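Local coordinates for protein MtVAO615 (Myceliophthora thermophila, PDB 6F72) that probably acts as a flavoprotein oxidase whose bicovalently bound FAD, once reduced, reacts rapidly with molecular oxygen, although its substrate remains unknown, at residues A[244-247]-A[248-251]; A[331-335]-A[336-340]; A[392-395]-A[396-400]; A[490-493]-A[494-498]; A[541-544]-A[545-549]. One frame throughout, in Å; residues are numbered along the deposited sequence.

Contact 1 of 5, residues A[244-247]-A[248-251]; sequences YGVA and ADNV
D249 and N250 share a first torsion of -73°, which sets each CG anti to its own carbonyl carbon and turns both polar ends back over the residues of 244-247. The amide of N250 covers two carbonyls at once: ND2 gives one hydrogen bond of 2.8 Å to Y244 O and another of 3.1 Å to V246 O, arriving above both carbonyl planes. Asparagine suits the place because its NH2 serves two acceptors while OD1 takes a hydrogen bond from R295. D249, one residue earlier, works through its carboxylate. Its OD2 accepts from V246 N at 3.1 Å, met from above the carboxylate plane rather than within it, and D249 N returns a weak bond to V246 O. The same carboxylate is held at OD1 by N463 and by a salt bridge to R470, so both of its oxygens have partners. V246 CG2 lies against it too, 3.6 Å from D249 OD2. G245 is needed as glycine: its phi of 82° would jam a side chain against the preceding carbonyl, and D249 OD2 already lies 3.5 Å from G245 CA. A247 O closes the turn by accepting N250 N at 2.9 Å. This is a buried 3-10 turn linking helix 241-244 to strand 251-257 in the PCMH-type FAD-binding region, with the A247 side chain about 7 Å from the cofactor.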
# COMPACT_ATOMS: atom_id res chain seq x y z
N TYR A 244 -15.32 -8.77 5.88
CA TYR A 244 -15.92 -7.49 5.45
C TYR A 244 -15.55 -6.93 4.07
O TYR A 244 -15.86 -5.77 3.77
CB TYR A 244 -15.68 -6.42 6.50
CG TYR A 244 -15.93 -6.83 7.93
CD1 TYR A 244 -17.21 -7.15 8.40
CD2 TYR A 244 -14.87 -6.86 8.83
CE1 TYR A 244 -17.41 -7.51 9.73
CE2 TYR A 244 -15.06 -7.21 10.16
CZ TYR A 244 -16.32 -7.53 10.60
OH TYR A 244 -16.44 -7.86 11.93
N GLY A 245 -14.89 -7.73 3.24
CA GLY A 245 -14.48 -7.27 1.92
C GLY A 245 -13.19 -6.47 1.97
O GLY A 245 -12.58 -6.31 3.03
N VAL A 246 -12.78 -5.96 0.81
CA VAL A 246 -11.57 -5.11 0.73
C VAL A 246 -11.90 -3.73 1.27
O VAL A 246 -13.06 -3.39 1.39
CB VAL A 246 -10.97 -5.03 -0.71
CG1 VAL A 246 -10.66 -6.41 -1.23
CG2 VAL A 246 -11.89 -4.28 -1.66
N ALA A 247 -10.87 -2.95 1.59
CA ALA A 247 -11.01 -1.57 2.07
C ALA A 247 -12.01 -0.75 1.24
O ALA A 247 -12.94 -0.16 1.80
CB ALA A 247 -9.64 -0.90 2.12
N ALA A 248 -11.84 -0.76 -0.08
CA ALA A 248 -12.64 0.03 -1.01
C ALA A 248 -14.16 -0.30 -1.00
O ALA A 248 -14.99 0.57 -1.31
CB ALA A 248 -12.06 -0.06 -2.40
N ASP A 249 -14.49 -1.55 -0.63
CA ASP A 249 -15.86 -2.04 -0.44
C ASP A 249 -16.56 -1.33 0.70
O ASP A 249 -17.80 -1.20 0.70
CB ASP A 249 -15.86 -3.53 -0.11
CG ASP A 249 -15.53 -4.40 -1.28
OD1 ASP A 249 -15.60 -3.93 -2.45
OD2 ASP A 249 -15.20 -5.57 -1.03
N ASN A 250 -15.76 -0.90 1.68
CA ASN A 250 -16.26 -0.30 2.90
C ASN A 250 -16.34 1.22 2.84
O ASN A 250 -16.71 1.84 3.83
CB ASN A 250 -15.43 -0.75 4.09
CG ASN A 250 -15.71 -2.19 4.45
OD1 ASN A 250 -16.59 -2.45 5.26
ND2 ASN A 250 -14.99 -3.13 3.82
N VAL A 251 -16.01 1.81 1.69
CA VAL A 251 -16.10 3.25 1.52
C VAL A 251 -17.54 3.70 1.31
O VAL A 251 -18.28 3.13 0.48
CB VAL A 251 -15.21 3.80 0.38
CG1 VAL A 251 -15.24 5.32 0.36
CG2 VAL A 251 -13.78 3.35 0.56

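Contact 2 of 5, residues A[331-335]-A[336-340]; sequences PDFLD and GGNSF
The ring of F333 is sandwiched: N338 CB sits over one face, F340 CE2 over the opposite face, and the backbone carbon S339 C lies at the edge near the ring plane. N338 CB stands 3.6 Å from the F333 ring centroid, a CH-pi contact. On the other side the F333 and F340 planes differ by only 17°, yet the rings are displaced and share little of their faces. N338 also works through its amide, whose ND2 donates to F333 O at 2.7 Å in the carbonyl plane, so an asparagine covers the ring with CB and satisfies the backbone carbonyl of the same residue with ND2. Beside it, L334 CD2 touches N338 O at 3.3 Å. G337 N bonds to L334 O at 3.1 Å and N338 N reaches F333 O weakly; with the positive phi of G337, which calls for glycine, this is a Schellman motif. An alanine in place of F333 would leave N338 CB and F340 without the ring between them and would probably open a gap in the hydrophobic core. F370 of helix 360-376 meets both phenylalanines edge-to-face, and M355 of strand 348-356 touches F333, where helix 316-335 turns into strand 339-344.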
# COMPACT_ATOMS: atom_id res chain seq x y z
N PRO A 331 -10.16 -22.77 1.23
CA PRO A 331 -11.52 -22.37 0.83
C PRO A 331 -12.62 -22.30 1.90
O PRO A 331 -13.20 -21.23 2.07
CB PRO A 331 -11.87 -23.40 -0.26
CG PRO A 331 -10.57 -23.58 -0.95
CD PRO A 331 -9.50 -23.49 0.12
N ASP A 332 -12.88 -23.39 2.63
CA ASP A 332 -13.93 -23.41 3.68
C ASP A 332 -13.60 -22.53 4.88
O ASP A 332 -14.51 -21.99 5.52
CB ASP A 332 -14.20 -24.83 4.16
CG ASP A 332 -14.72 -25.73 3.07
OD1 ASP A 332 -15.41 -25.24 2.15
OD2 ASP A 332 -14.43 -26.93 3.14
N PHE A 333 -12.31 -22.41 5.19
CA PHE A 333 -11.82 -21.57 6.27
C PHE A 333 -12.06 -20.09 5.94
O PHE A 333 -12.53 -19.34 6.79
CB PHE A 333 -10.34 -21.87 6.51
CG PHE A 333 -9.69 -21.01 7.55
CD1 PHE A 333 -9.82 -21.30 8.91
CD2 PHE A 333 -8.88 -19.93 7.17
CE1 PHE A 333 -9.18 -20.51 9.87
CE2 PHE A 333 -8.24 -19.14 8.13
CZ PHE A 333 -8.39 -19.43 9.48
N LEU A 334 -11.75 -19.70 4.71
CA LEU A 334 -11.95 -18.33 4.24
C LEU A 334 -13.41 -17.94 4.07
O LEU A 334 -13.79 -16.80 4.38
CB LEU A 334 -11.19 -18.08 2.95
CG LEU A 334 -9.68 -18.35 2.92
CD1 LEU A 334 -9.20 -18.11 1.51
CD2 LEU A 334 -8.90 -17.47 3.90
N ASP A 335 -14.23 -18.88 3.57
CA ASP A 335 -15.68 -18.68 3.40
C ASP A 335 -16.44 -18.50 4.72
O ASP A 335 -17.56 -18.01 4.72
CB ASP A 335 -16.31 -19.86 2.61
CG ASP A 335 -15.85 -19.91 1.16
OD1 ASP A 335 -15.44 -18.87 0.59
OD2 ASP A 335 -15.90 -21.02 0.57
N GLY A 336 -15.83 -18.94 5.82
CA GLY A 336 -16.39 -18.77 7.16
C GLY A 336 -16.06 -17.42 7.79
O GLY A 336 -16.39 -17.20 8.95
N GLY A 337 -15.40 -16.54 7.03
CA GLY A 337 -15.05 -15.19 7.48
C GLY A 337 -13.65 -15.03 8.05
O GLY A 337 -13.33 -13.99 8.61
N ASN A 338 -12.81 -16.06 7.88
CA ASN A 338 -11.47 -16.13 8.47
C ASN A 338 -10.37 -15.89 7.45
O ASN A 338 -10.63 -15.93 6.25
CB ASN A 338 -11.25 -17.50 9.12
CG ASN A 338 -12.43 -17.97 9.93
OD1 ASN A 338 -12.73 -17.43 10.98
ND2 ASN A 338 -13.11 -19.01 9.43
N SER A 339 -9.14 -15.66 7.93
CA SER A 339 -7.99 -15.47 7.05
C SER A 339 -6.70 -16.04 7.62
O SER A 339 -6.55 -16.15 8.85
CB SER A 339 -7.77 -14.00 6.75
OG SER A 339 -7.39 -13.31 7.93
N PHE A 340 -5.78 -16.40 6.72
CA PHE A 340 -4.39 -16.65 7.08
C PHE A 340 -3.49 -15.64 6.40
O PHE A 340 -3.58 -15.43 5.19
CB PHE A 340 -3.95 -18.06 6.69
CG PHE A 340 -4.20 -19.09 7.74
CD1 PHE A 340 -3.59 -19.00 9.00
CD2 PHE A 340 -5.05 -20.18 7.48
CE1 PHE A 340 -3.83 -19.97 9.98
CE2 PHE A 340 -5.29 -21.15 8.45
CZ PHE A 340 -4.68 -21.04 9.70

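Contact 3 of 5, residues A[392-395]-A[396-400]; sequences YDHF and FTYLG
D393 O is gripped twice by T397, by its hydroxyl OG1 at a short 2.5 Å and by its backbone N at 3.0 Å, the two donors coming from opposite faces of the carbonyl plane. Threonine can do this because its first torsion, -53°, swings OG1 back along the helix towards the carbonyl one turn earlier. On another side of the helix the contact is aromatic. F395 turns a ring edge to the face of F396, the planes 74° apart, with F395 CD1 over the centre of that face. Y392, four residues before F396, meets it obliquely, Y392 CZ lying 3.5 Å from F396 CE2. These three rings form an aromatic cluster on helix 391-399, and the Y392 ring also touches an N-acetylglucosamine of the protein's own glycan. Over a face of F395 comes the methyl L399 CD1, a CH-pi contact 3.9 Å from the F395 ring centroid, which the branched leucine can make from one turn further on. F396 further packs on P223 and L399 on T221, the neighbours of C222, which is covalently linked to FAD. Replacing F396 with a serine would take away the face that F395 points at and would probably leave Y392 without its neighbour over one ring face. The H394 and Y398 rings lie obliquely, their centroids 5.2 Å apart, while H394 NE2 is held by T354. Y398 CD2 comes within 3.2 Å of H394 O, which lies at the edge of the tyrosine ring.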
# COMPACT_ATOMS: atom_id res chain seq x y z
N TYR A 392 -8.29 -5.16 18.07
CA TYR A 392 -7.06 -4.39 18.30
C TYR A 392 -6.00 -5.28 18.94
O TYR A 392 -4.89 -5.39 18.41
CB TYR A 392 -7.35 -3.14 19.15
CG TYR A 392 -6.20 -2.13 19.25
CD1 TYR A 392 -5.13 -2.33 20.14
CD2 TYR A 392 -6.19 -0.96 18.46
CE1 TYR A 392 -4.09 -1.41 20.23
CE2 TYR A 392 -5.15 -0.04 18.55
CZ TYR A 392 -4.10 -0.27 19.44
OH TYR A 392 -3.06 0.63 19.53
N ASP A 393 -6.37 -5.94 20.04
CA ASP A 393 -5.51 -6.90 20.74
C ASP A 393 -4.98 -8.00 19.86
O ASP A 393 -3.79 -8.29 19.90
CB ASP A 393 -6.22 -7.52 21.93
CG ASP A 393 -6.34 -6.57 23.09
OD1 ASP A 393 -5.93 -5.39 22.97
OD2 ASP A 393 -6.85 -7.01 24.14
N HIS A 394 -5.87 -8.61 19.07
CA HIS A 394 -5.50 -9.65 18.11
C HIS A 394 -4.47 -9.13 17.10
O HIS A 394 -3.44 -9.77 16.89
CB HIS A 394 -6.73 -10.20 17.38
CG HIS A 394 -6.40 -11.05 16.19
ND1 HIS A 394 -6.13 -12.39 16.28
CD2 HIS A 394 -6.33 -10.74 14.87
CE1 HIS A 394 -5.89 -12.88 15.08
NE2 HIS A 394 -6.00 -11.90 14.20
N PHE A 395 -4.78 -7.98 16.49
CA PHE A 395 -3.92 -7.36 15.50
C PHE A 395 -2.48 -7.18 16.02
O PHE A 395 -1.53 -7.61 15.37
CB PHE A 395 -4.48 -6.01 15.03
CG PHE A 395 -3.74 -5.43 13.87
CD1 PHE A 395 -2.61 -4.64 14.07
CD2 PHE A 395 -4.14 -5.71 12.56
CE1 PHE A 395 -1.89 -4.14 12.99
CE2 PHE A 395 -3.44 -5.19 11.48
CZ PHE A 395 -2.31 -4.41 11.69
N PHE A 396 -2.35 -6.55 17.19
CA PHE A 396 -1.02 -6.20 17.71
C PHE A 396 -0.29 -7.34 18.44
O PHE A 396 0.93 -7.26 18.62
CB PHE A 396 -1.03 -4.87 18.49
CG PHE A 396 -1.18 -3.66 17.59
CD1 PHE A 396 -0.14 -3.28 16.73
CD2 PHE A 396 -2.36 -2.92 17.59
CE1 PHE A 396 -0.28 -2.16 15.90
CE2 PHE A 396 -2.50 -1.81 16.76
CZ PHE A 396 -1.46 -1.43 15.92
N THR A 397 -1.01 -8.39 18.81
CA THR A 397 -0.37 -9.64 19.23
C THR A 397 0.48 -10.17 18.07
O THR A 397 1.66 -10.47 18.26
CB THR A 397 -1.39 -10.73 19.64
OG1 THR A 397 -2.29 -10.20 20.62
CG2 THR A 397 -0.68 -11.95 20.23
N TYR A 398 -0.13 -10.23 16.88
CA TYR A 398 0.51 -10.84 15.71
C TYR A 398 1.34 -9.90 14.83
O TYR A 398 2.30 -10.35 14.18
CB TYR A 398 -0.53 -11.60 14.88
CG TYR A 398 -1.07 -12.80 15.63
CD1 TYR A 398 -0.31 -13.98 15.76
CD2 TYR A 398 -2.32 -12.75 16.25
CE1 TYR A 398 -0.79 -15.07 16.47
CE2 TYR A 398 -2.81 -13.84 16.97
CZ TYR A 398 -2.04 -14.99 17.07
OH TYR A 398 -2.53 -16.06 17.77
N LEU A 399 0.99 -8.61 14.82
CA LEU A 399 1.57 -7.67 13.86
C LEU A 399 2.09 -6.39 14.55
O LEU A 399 2.26 -5.34 13.91
CB LEU A 399 0.58 -7.38 12.71
CG LEU A 399 -0.15 -8.56 12.02
CD1 LEU A 399 -1.37 -8.09 11.24
CD2 LEU A 399 0.73 -9.41 11.12
N GLY A 400 2.35 -6.52 15.85
CA GLY A 400 2.86 -5.42 16.65
C GLY A 400 4.37 -5.27 16.57
O GLY A 400 4.97 -5.74 15.59

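Contact 4 of 5, residues A[490-493]-A[494-498]; sequences EMAA and RDRYA
R494 and M491 run side by side from neighbouring turns of helix 488-508, pointing the same way, and the methyl M491 CE rests over one face of the R494 guanidinium, 3.8 Å from R494 CZ. M491 gets there by bending twice, at chi2 (-53°) and chi3 (87°), a path that the flexible, unbranched methionine chain can readily take. R494 bends in its turn at chi3, and its NH1 then bonds to S481 O; the methyl lies on the flat face, where no N-H is directed, and does not compete with that bond. A493, the other residue heavily covered here, is small enough for a second arginine to fold back over it. R496 lays one guanidinium face along the helix, with NH2 3.4 Å from A493 CA and 3.7 Å from A493 CB. A492 O lies under that same face, 3.3 Å from R496 NH1, but the angle is too poor for a hydrogen bond. The carbonyl is spent instead on R496 N at 3.1 Å, as A493 O is on Y497 N at 2.8 Å. D495 faces another way, its carboxylate taken by H522, N102 and N521. The chemistry implies that a covered face would leave the N-H edge of R494 available for S481 O, whereas R496 meets the helix through the face of its cationic group.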
# COMPACT_ATOMS: atom_id res chain seq x y z
N GLU A 490 23.97 -2.77 -8.81
CA GLU A 490 23.35 -4.00 -8.29
C GLU A 490 21.88 -3.83 -7.84
O GLU A 490 21.05 -4.73 -8.06
CB GLU A 490 24.19 -4.62 -7.18
CG GLU A 490 25.48 -5.22 -7.71
CD GLU A 490 26.41 -5.78 -6.64
OE1 GLU A 490 26.65 -5.12 -5.61
OE2 GLU A 490 26.93 -6.88 -6.88
N MET A 491 21.57 -2.70 -7.21
CA MET A 491 20.18 -2.42 -6.86
C MET A 491 19.34 -2.12 -8.09
O MET A 491 18.16 -2.51 -8.13
CB MET A 491 20.08 -1.30 -5.82
CG MET A 491 20.55 -1.70 -4.43
SD MET A 491 19.82 -3.18 -3.68
CE MET A 491 20.87 -4.51 -4.29
N ALA A 492 19.94 -1.45 -9.07
CA ALA A 492 19.29 -1.15 -10.34
C ALA A 492 18.98 -2.45 -11.10
O ALA A 492 17.92 -2.58 -11.72
CB ALA A 492 20.12 -0.21 -11.19
N ALA A 493 19.91 -3.40 -11.01
CA ALA A 493 19.75 -4.72 -11.60
C ALA A 493 18.68 -5.52 -10.86
O ALA A 493 17.91 -6.23 -11.51
CB ALA A 493 21.07 -5.48 -11.62
N ARG A 494 18.61 -5.39 -9.53
CA ARG A 494 17.54 -6.03 -8.74
C ARG A 494 16.14 -5.48 -9.11
O ARG A 494 15.13 -6.24 -9.24
CB ARG A 494 17.83 -5.92 -7.24
CG ARG A 494 16.94 -6.80 -6.38
CD ARG A 494 17.41 -6.84 -4.93
NE ARG A 494 18.56 -7.72 -4.76
CZ ARG A 494 19.25 -7.87 -3.62
NH1 ARG A 494 18.91 -7.22 -2.51
NH2 ARG A 494 20.28 -8.70 -3.60
N ASP A 495 16.09 -4.16 -9.29
CA ASP A 495 14.92 -3.45 -9.81
C ASP A 495 14.43 -4.04 -11.16
O ASP A 495 13.24 -4.40 -11.29
CB ASP A 495 15.24 -1.94 -9.92
CG ASP A 495 14.03 -1.06 -9.69
OD1 ASP A 495 13.06 -1.50 -9.04
OD2 ASP A 495 14.08 0.12 -10.15
N ARG A 496 15.33 -4.14 -12.14
CA ARG A 496 14.97 -4.70 -13.46
C ARG A 496 14.64 -6.19 -13.41
O ARG A 496 13.71 -6.65 -14.10
CB ARG A 496 16.01 -4.39 -14.53
CG ARG A 496 16.15 -2.90 -14.86
CD ARG A 496 17.21 -2.65 -15.92
NE ARG A 496 18.46 -3.37 -15.65
CZ ARG A 496 19.51 -2.89 -14.96
NH1 ARG A 496 19.52 -1.66 -14.47
NH2 ARG A 496 20.57 -3.67 -14.78
N TYR A 497 15.39 -6.95 -12.59
CA TYR A 497 15.05 -8.34 -12.31
C TYR A 497 13.59 -8.48 -11.83
O TYR A 497 12.86 -9.34 -12.35
CB TYR A 497 16.00 -8.99 -11.30
CG TYR A 497 15.50 -10.33 -10.80
CD1 TYR A 497 15.61 -11.49 -11.60
CD2 TYR A 497 14.88 -10.45 -9.55
CE1 TYR A 497 15.11 -12.72 -11.15
CE2 TYR A 497 14.40 -11.66 -9.09
CZ TYR A 497 14.49 -12.78 -9.89
OH TYR A 497 14.00 -13.97 -9.41
N ALA A 498 13.18 -7.66 -10.86
CA ALA A 498 11.83 -7.80 -10.32
C ALA A 498 10.76 -7.57 -11.40
O ALA A 498 9.87 -8.40 -11.57
CB ALA A 498 11.62 -6.89 -9.12

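Contact 5 of 5, residues A[541-544]-A[545-549]; sequences RVKK and KYDPD
K543 and D547 make a salt bridge across one turn at the C-terminal end of helix 536-546, in the berberine-like part of the chain. From CB, K543 starts away from the following residues; CG is anti to the backbone N (chi1 168°), and a bend at chi2 (73°) turns the chain along the helix towards D547. CD passes 4.1 Å from D547 CB, and CE lies 3.6 Å from D547 OD2. NZ ends the run 2.7 Å from D547 OD2, met on the anti side of the carboxylate, 19° out of its plane. The same ammonium group bonds to F552 O and T285 O, so this buried charge has one anionic partner and two carbonyls, a set that the long, flexible lysine can reach. D547 is held in turn, because V551 N donates to OD1 and F552 N to OD2; the carboxylate is thus held in position independently of the lysine, and the environment would probably favour its ionised form. Backbone bonding agrees, D547 N reaching K543 O at 2.8 Å. On another side V542 CG1 packs on Y546 CD2 at 3.7 Å, and the tyrosine hydroxyl bonds to D273, which also pairs with K545. D547 leaves helical geometry, and P548, just beyond it, has no N-H to offer K544 O, which lies 3.3 Å from P548 CA.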
# COMPACT_ATOMS: atom_id res chain seq x y z
N ARG A 541 -12.27 7.44 -18.82
CA ARG A 541 -13.37 8.39 -18.98
C ARG A 541 -13.59 9.26 -17.74
O ARG A 541 -13.82 10.46 -17.87
CB ARG A 541 -14.65 7.69 -19.37
CG ARG A 541 -14.66 7.21 -20.82
CD ARG A 541 -16.07 6.89 -21.28
NE ARG A 541 -16.69 5.80 -20.54
CZ ARG A 541 -16.54 4.50 -20.81
NH1 ARG A 541 -15.77 4.07 -21.81
NH2 ARG A 541 -17.17 3.61 -20.06
N VAL A 542 -13.53 8.65 -16.55
CA VAL A 542 -13.68 9.39 -15.29
C VAL A 542 -12.48 10.36 -15.12
O VAL A 542 -12.67 11.52 -14.78
CB VAL A 542 -13.80 8.47 -14.04
CG1 VAL A 542 -13.96 9.29 -12.76
CG2 VAL A 542 -14.99 7.53 -14.18
N LYS A 543 -11.28 9.86 -15.38
CA LYS A 543 -10.06 10.66 -15.35
C LYS A 543 -10.14 11.89 -16.26
O LYS A 543 -9.82 12.99 -15.83
CB LYS A 543 -8.83 9.79 -15.70
CG LYS A 543 -7.53 10.55 -15.98
CD LYS A 543 -6.89 11.14 -14.74
CE LYS A 543 -5.46 11.57 -15.02
NZ LYS A 543 -4.91 12.21 -13.80
N LYS A 544 -10.58 11.69 -17.51
CA LYS A 544 -10.76 12.80 -18.46
C LYS A 544 -11.88 13.77 -18.09
O LYS A 544 -11.81 14.96 -18.44
CB LYS A 544 -10.97 12.26 -19.88
CG LYS A 544 -9.68 11.77 -20.52
CD LYS A 544 -9.99 10.98 -21.78
CE LYS A 544 -8.68 10.58 -22.47
NZ LYS A 544 -8.91 9.42 -23.38
N LYS A 545 -12.89 13.27 -17.38
CA LYS A 545 -13.97 14.13 -16.86
C LYS A 545 -13.49 15.09 -15.76
O LYS A 545 -13.69 16.29 -15.86
CB LYS A 545 -15.15 13.29 -16.36
CG LYS A 545 -16.36 14.13 -15.95
CD LYS A 545 -17.56 13.25 -15.61
CE LYS A 545 -18.60 14.05 -14.83
NZ LYS A 545 -19.76 13.17 -14.50
N TYR A 546 -12.85 14.53 -14.73
CA TYR A 546 -12.44 15.27 -13.52
C TYR A 546 -11.03 15.86 -13.56
O TYR A 546 -10.67 16.70 -12.70
CB TYR A 546 -12.61 14.38 -12.28
CG TYR A 546 -14.06 14.08 -12.00
CD1 TYR A 546 -14.85 14.98 -11.28
CD2 TYR A 546 -14.66 12.91 -12.50
CE1 TYR A 546 -16.20 14.73 -11.05
CE2 TYR A 546 -16.01 12.64 -12.26
CZ TYR A 546 -16.77 13.55 -11.54
OH TYR A 546 -18.11 13.31 -11.29
N ASP A 547 -10.24 15.44 -14.54
CA ASP A 547 -8.88 15.94 -14.72
C ASP A 547 -8.54 16.04 -16.22
O ASP A 547 -7.55 15.45 -16.68
CB ASP A 547 -7.88 15.04 -13.95
CG ASP A 547 -6.46 15.62 -13.91
OD1 ASP A 547 -6.29 16.82 -14.19
OD2 ASP A 547 -5.50 14.86 -13.60
N PRO A 548 -9.34 16.82 -16.99
CA PRO A 548 -9.12 16.87 -18.46
C PRO A 548 -7.72 17.33 -18.89
O PRO A 548 -7.27 16.94 -19.97
CB PRO A 548 -10.16 17.88 -18.94
CG PRO A 548 -10.46 18.73 -17.74
CD PRO A 548 -10.38 17.79 -16.58
N ASP A 549 -7.06 18.13 -18.05
CA ASP A 549 -5.73 18.67 -18.34
C ASP A 549 -4.60 17.82 -17.75
O ASP A 549 -3.42 18.21 -17.83
CB ASP A 549 -5.61 20.12 -17.81
CG ASP A 549 -6.62 21.05 -18.45
OD1 ASP A 549 -6.70 21.09 -19.70
OD2 ASP A 549 -7.32 21.75 -17.69

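Contacts 1, 2 and 3 are neighbours, their centres about 17 to 20 Å apart. Nearest atoms are about 6 Å apart between contacts 1 and 2 and about 7 Å between 2 and 3. S242 and S243, before contact 1, bond to N338 and G337 of contact 2, and T354 links contacts 2 and 3 through S339 and H394. The side chains of A247 and L399, in contacts 1 and 3, are about 7 Å from FAD; that of K543, in contact 5, about 10 Å. Contact 4, beside a glycan, lies across the chain's centre from contact 1, their centres about 34 Å apart. Contacts 3 and 5 also lie on opposite sides, centres about 41 Å apart.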